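Local coordinates for protein putative ATP-dependent endonuclease of the OLD family (Thermus scotoductus, PDB 6P74) that degrades linear or supercoiled double-stranded DNA from 5' to 3' as a metal-dependent exonuclease and also nicks circular DNA, with a DNA-stimulated ATPase activity, at residues V383-L392 with I496-V505. Residues are numbered along the deposited sequence; the frame is centred on the assembly and turned at random.
Sequences VAALQLFNQL and IAEILKTVDV
Helix segments 383-391 and 496-501 run in broadly the same N-to-C direction, their axes 9.8 Å apart at closest approach and crossing at -41°; the CA atoms of A384 and I496, Q387 and A497, and L388 and L500 lie nearest each other. The central side chain is L500, a knob in the hole formed by A384, Q387, L388 and Q391. Its two methyls divide the work: CD1 lies 3.9 Å from A384 CB and also touches the aliphatic part of Q387, whereas CD2 meets L388 CD2, the two leucines crossing at about a right angle. One turn earlier, I496 CG2 packs on A384 CB at 3.9 Å, and its CD1 reaches V383 CG1.

Two glutamines form a polar chain beside this apolar seam. Q387 sends CG away from its own backbone N (chi1 171°) and bends at chi2, which carries its amide across K501, with NE2 near CG. That NE2 donates to Q391 OE1 at 3.1 Å, with the acceptor nearly in the Q387 amide plane. Q391 NE2 in turn donates to L500 O (2.9 Å, 148° at the hydrogen), approaching from above the carbonyl plane; V503 N reaches that oxygen from the opposite face. The Q391 amide thus has a bond at each end, which fixes its rotation and ties the first helix to the L500 carbonyl.

Further along, the chain bends in towards the end of the first helix, and V505 packs tightly on L392, CG1 to CD2 at 3.4 Å. Helix 513-523 also covers L388 and L392. The contact joins helices 379-391 and 493-501 of the Toprim domain; the former follows strand 372-376 of the four-stranded parallel sheet, and its A385 and F389 touch neighbouring strand 401-405. The metal site is near: A384's side chain lies about 10 Å from the samarium ion held by D431 and E480, and D381 is a probable divalent-cation ligand.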
loop_
_atom_site.group_PDB
_atom_site.type_symbol
_atom_site.label_atom_id
_atom_site.label_comp_id
_atom_site.label_asym_id
_atom_site.label_seq_id
_atom_site.Cartn_x
_atom_site.Cartn_y
_atom_site.Cartn_z
ATOM N N VAL A 383 9.433 -21.011 -36.291
ATOM C CA VAL A 383 10.875 -21.233 -36.404
ATOM C C VAL A 383 11.477 -20.292 -37.435
ATOM O O VAL A 383 12.515 -19.670 -37.199
ATOM C CB VAL A 383 11.178 -22.698 -36.760
ATOM C CG1 VAL A 383 12.674 -22.874 -37.036
ATOM C CG2 VAL A 383 10.723 -23.626 -35.644
ATOM N N ALA A 384 10.846 -20.196 -38.604
ATOM C CA ALA A 384 11.380 -19.344 -39.657
ATOM C C ALA A 384 11.310 -17.874 -39.260
ATOM O O ALA A 384 12.284 -17.131 -39.439
ATOM C CB ALA A 384 10.630 -19.590 -40.967
ATOM N N ALA A 385 10.175 -17.446 -38.694
ATOM C CA ALA A 385 10.065 -16.084 -38.184
ATOM C C ALA A 385 11.211 -15.749 -37.223
ATOM O O ALA A 385 11.935 -14.758 -37.413
ATOM C CB ALA A 385 8.700 -15.891 -37.514
ATOM N N LEU A 386 11.415 -16.582 -36.199
ATOM C CA LEU A 386 12.417 -16.265 -35.179
ATOM C C LEU A 386 13.828 -16.258 -35.750
ATOM O O LEU A 386 14.670 -15.469 -35.308
ATOM C CB LEU A 386 12.319 -17.243 -33.999
ATOM C CG LEU A 386 11.049 -17.141 -33.140
ATOM C CD1 LEU A 386 10.963 -18.282 -32.131
ATOM C CD2 LEU A 386 10.979 -15.809 -32.403
ATOM N N GLN A 387 14.112 -17.110 -36.731
ATOM C CA GLN A 387 15.416 -17.039 -37.369
ATOM C C GLN A 387 15.553 -15.742 -38.175
ATOM O O GLN A 387 16.624 -15.126 -38.189
ATOM C CB GLN A 387 15.639 -18.277 -38.243
ATOM C CG GLN A 387 16.873 -18.204 -39.114
ATOM C CD GLN A 387 18.150 -18.155 -38.286
ATOM O OE1 GLN A 387 18.205 -18.716 -37.191
ATOM N NE2 GLN A 387 19.178 -17.468 -38.797
ATOM N N LEU A 388 14.474 -15.278 -38.810
ATOM C CA LEU A 388 14.584 -14.013 -39.540
ATOM C C LEU A 388 14.740 -12.840 -38.583
ATOM O O LEU A 388 15.542 -11.934 -38.840
ATOM C CB LEU A 388 13.384 -13.804 -40.464
ATOM C CG LEU A 388 13.499 -14.626 -41.746
ATOM C CD1 LEU A 388 12.182 -14.710 -42.484
ATOM C CD2 LEU A 388 14.606 -14.047 -42.639
ATOM N N PHE A 389 13.990 -12.838 -37.475
ATOM C CA PHE A 389 14.240 -11.846 -36.433
ATOM C C PHE A 389 15.723 -11.784 -36.117
ATOM O O PHE A 389 16.322 -10.704 -36.056
ATOM C CB PHE A 389 13.470 -12.180 -35.157
ATOM C CG PHE A 389 12.064 -11.633 -35.105
ATOM C CD1 PHE A 389 11.818 -10.365 -34.617
ATOM C CD2 PHE A 389 10.982 -12.415 -35.492
ATOM C CE1 PHE A 389 10.525 -9.876 -34.534
ATOM C CE2 PHE A 389 9.681 -11.936 -35.405
ATOM C CZ PHE A 389 9.456 -10.666 -34.933
ATOM N N ASN A 390 16.331 -12.952 -35.917
ATOM C CA ASN A 390 17.738 -13.007 -35.549
ATOM C C ASN A 390 18.623 -12.433 -36.661
ATOM O O ASN A 390 19.629 -11.765 -36.392
ATOM C CB ASN A 390 18.102 -14.456 -35.213
ATOM C CG ASN A 390 19.503 -14.599 -34.648
ATOM O OD1 ASN A 390 19.769 -14.191 -33.519
ATOM N ND2 ASN A 390 20.396 -15.198 -35.425
ATOM N N GLN A 391 18.258 -12.670 -37.917
ATOM C CA GLN A 391 19.033 -12.125 -39.022
ATOM C C GLN A 391 18.787 -10.640 -39.230
ATOM O O GLN A 391 19.637 -9.952 -39.800
ATOM C CB GLN A 391 18.729 -12.895 -40.308
ATOM C CG GLN A 391 19.394 -14.263 -40.321
ATOM C CD GLN A 391 19.098 -15.061 -41.576
ATOM O OE1 GLN A 391 18.515 -16.139 -41.502
ATOM N NE2 GLN A 391 19.514 -14.545 -42.733
ATOM N N LEU A 392 17.642 -10.136 -38.791
ATOM C CA LEU A 392 17.380 -8.710 -38.842
ATOM C C LEU A 392 17.941 -8.003 -37.624
ATOM O O LEU A 392 17.832 -6.778 -37.528
ATOM C CB LEU A 392 15.868 -8.462 -38.978
ATOM C CG LEU A 392 15.311 -8.941 -40.326
ATOM C CD1 LEU A 392 13.805 -9.018 -40.325
ATOM C CD2 LEU A 392 15.796 -8.029 -41.459
ATOM N N ILE A 496 15.611 -25.264 -41.804
ATOM C CA ILE A 496 15.086 -23.933 -42.076
ATOM C C ILE A 496 16.172 -22.892 -41.877
ATOM O O ILE A 496 16.323 -21.966 -42.682
ATOM C CB ILE A 496 13.868 -23.642 -41.187
ATOM C CG1 ILE A 496 12.691 -24.518 -41.612
ATOM C CG2 ILE A 496 13.511 -22.157 -41.268
ATOM C CD1 ILE A 496 11.617 -24.675 -40.552
ATOM N N ALA A 497 16.937 -23.019 -40.796
ATOM C CA ALA A 497 17.936 -22.010 -40.480
ATOM C C ALA A 497 19.001 -21.934 -41.563
ATOM O O ALA A 497 19.401 -20.838 -41.972
ATOM C CB ALA A 497 18.580 -22.305 -39.123
ATOM N N GLU A 498 19.488 -23.080 -42.041
ATOM C CA GLU A 498 20.573 -22.986 -43.000
ATOM C C GLU A 498 20.089 -22.448 -44.340
ATOM O O GLU A 498 20.823 -21.703 -45.002
ATOM C CB GLU A 498 21.310 -24.320 -43.144
ATOM C CG GLU A 498 20.536 -25.544 -43.563
ATOM C CD GLU A 498 21.410 -26.805 -43.456
ATOM O OE1 GLU A 498 22.036 -27.004 -42.385
ATOM O OE2 GLU A 498 21.497 -27.581 -44.443
ATOM N N ILE A 499 18.856 -22.756 -44.745
ATOM C CA ILE A 499 18.313 -22.089 -45.927
ATOM C C ILE A 499 18.259 -20.584 -45.704
ATOM O O ILE A 499 18.800 -19.803 -46.496
ATOM C CB ILE A 499 16.928 -22.651 -46.289
ATOM C CG1 ILE A 499 17.075 -24.057 -46.886
ATOM C CG2 ILE A 499 16.234 -21.731 -47.256
ATOM C CD1 ILE A 499 15.752 -24.827 -46.948
ATOM N N LEU A 500 17.621 -20.155 -44.609
ATOM C CA LEU A 500 17.438 -18.725 -44.377
ATOM C C LEU A 500 18.759 -17.998 -44.205
ATOM O O LEU A 500 18.856 -16.802 -44.501
ATOM C CB LEU A 500 16.566 -18.506 -43.151
ATOM C CG LEU A 500 15.108 -18.806 -43.423
ATOM C CD1 LEU A 500 14.308 -18.778 -42.126
ATOM C CD2 LEU A 500 14.601 -17.810 -44.443
ATOM N N LYS A 501 19.779 -18.688 -43.709
ATOM C CA LYS A 501 21.073 -18.041 -43.564
ATOM C C LYS A 501 21.700 -17.664 -44.908
ATOM O O LYS A 501 22.594 -16.811 -44.931
ATOM C CB LYS A 501 22.023 -18.937 -42.750
ATOM C CG LYS A 501 21.734 -18.974 -41.238
ATOM C CD LYS A 501 22.746 -19.839 -40.486
ATOM C CE LYS A 501 22.350 -20.005 -39.024
ATOM N NZ LYS A 501 23.264 -20.928 -38.278
ATOM N N THR A 502 21.260 -18.257 -46.025
ATOM C CA THR A 502 21.811 -17.867 -47.327
ATOM C C THR A 502 21.044 -16.720 -47.977
ATOM O O THR A 502 21.466 -16.233 -49.031
ATOM C CB THR A 502 21.833 -19.052 -48.308
ATOM O OG1 THR A 502 20.482 -19.426 -48.625
ATOM C CG2 THR A 502 22.564 -20.249 -47.716
ATOM N N VAL A 503 19.939 -16.305 -47.349
ATOM C CA VAL A 503 19.096 -15.192 -47.877
ATOM C C VAL A 503 19.705 -13.858 -47.430
ATOM O O VAL A 503 20.444 -13.851 -46.426
ATOM C CB VAL A 503 17.632 -15.324 -47.412
ATOM C CG1 VAL A 503 16.773 -14.177 -47.921
ATOM C CG2 VAL A 503 17.032 -16.663 -47.812
ATOM N N ASP A 504 19.400 -12.777 -48.156
ATOM C CA ASP A 504 19.930 -11.426 -47.824
ATOM C C ASP A 504 18.774 -10.529 -47.364
ATOM O O ASP A 504 18.052 -10.004 -48.235
ATOM C CB ASP A 504 20.686 -10.818 -49.008
ATOM C CG ASP A 504 20.840 -9.309 -48.913
ATOM O OD1 ASP A 504 20.841 -8.791 -47.780
ATOM O OD2 ASP A 504 20.958 -8.665 -49.975
ATOM N N VAL A 505 18.615 -10.369 -46.046
ATOM C CA VAL A 505 17.527 -9.520 -45.476
ATOM C C VAL A 505 17.431 -8.226 -46.293
ATOM O O VAL A 505 16.333 -7.638 -46.343
ATOM C CB VAL A 505 17.767 -9.225 -43.982
ATOM C CG1 VAL A 505 17.503 -10.447 -43.116
ATOM C CG2 VAL A 505 19.166 -8.682 -43.732
#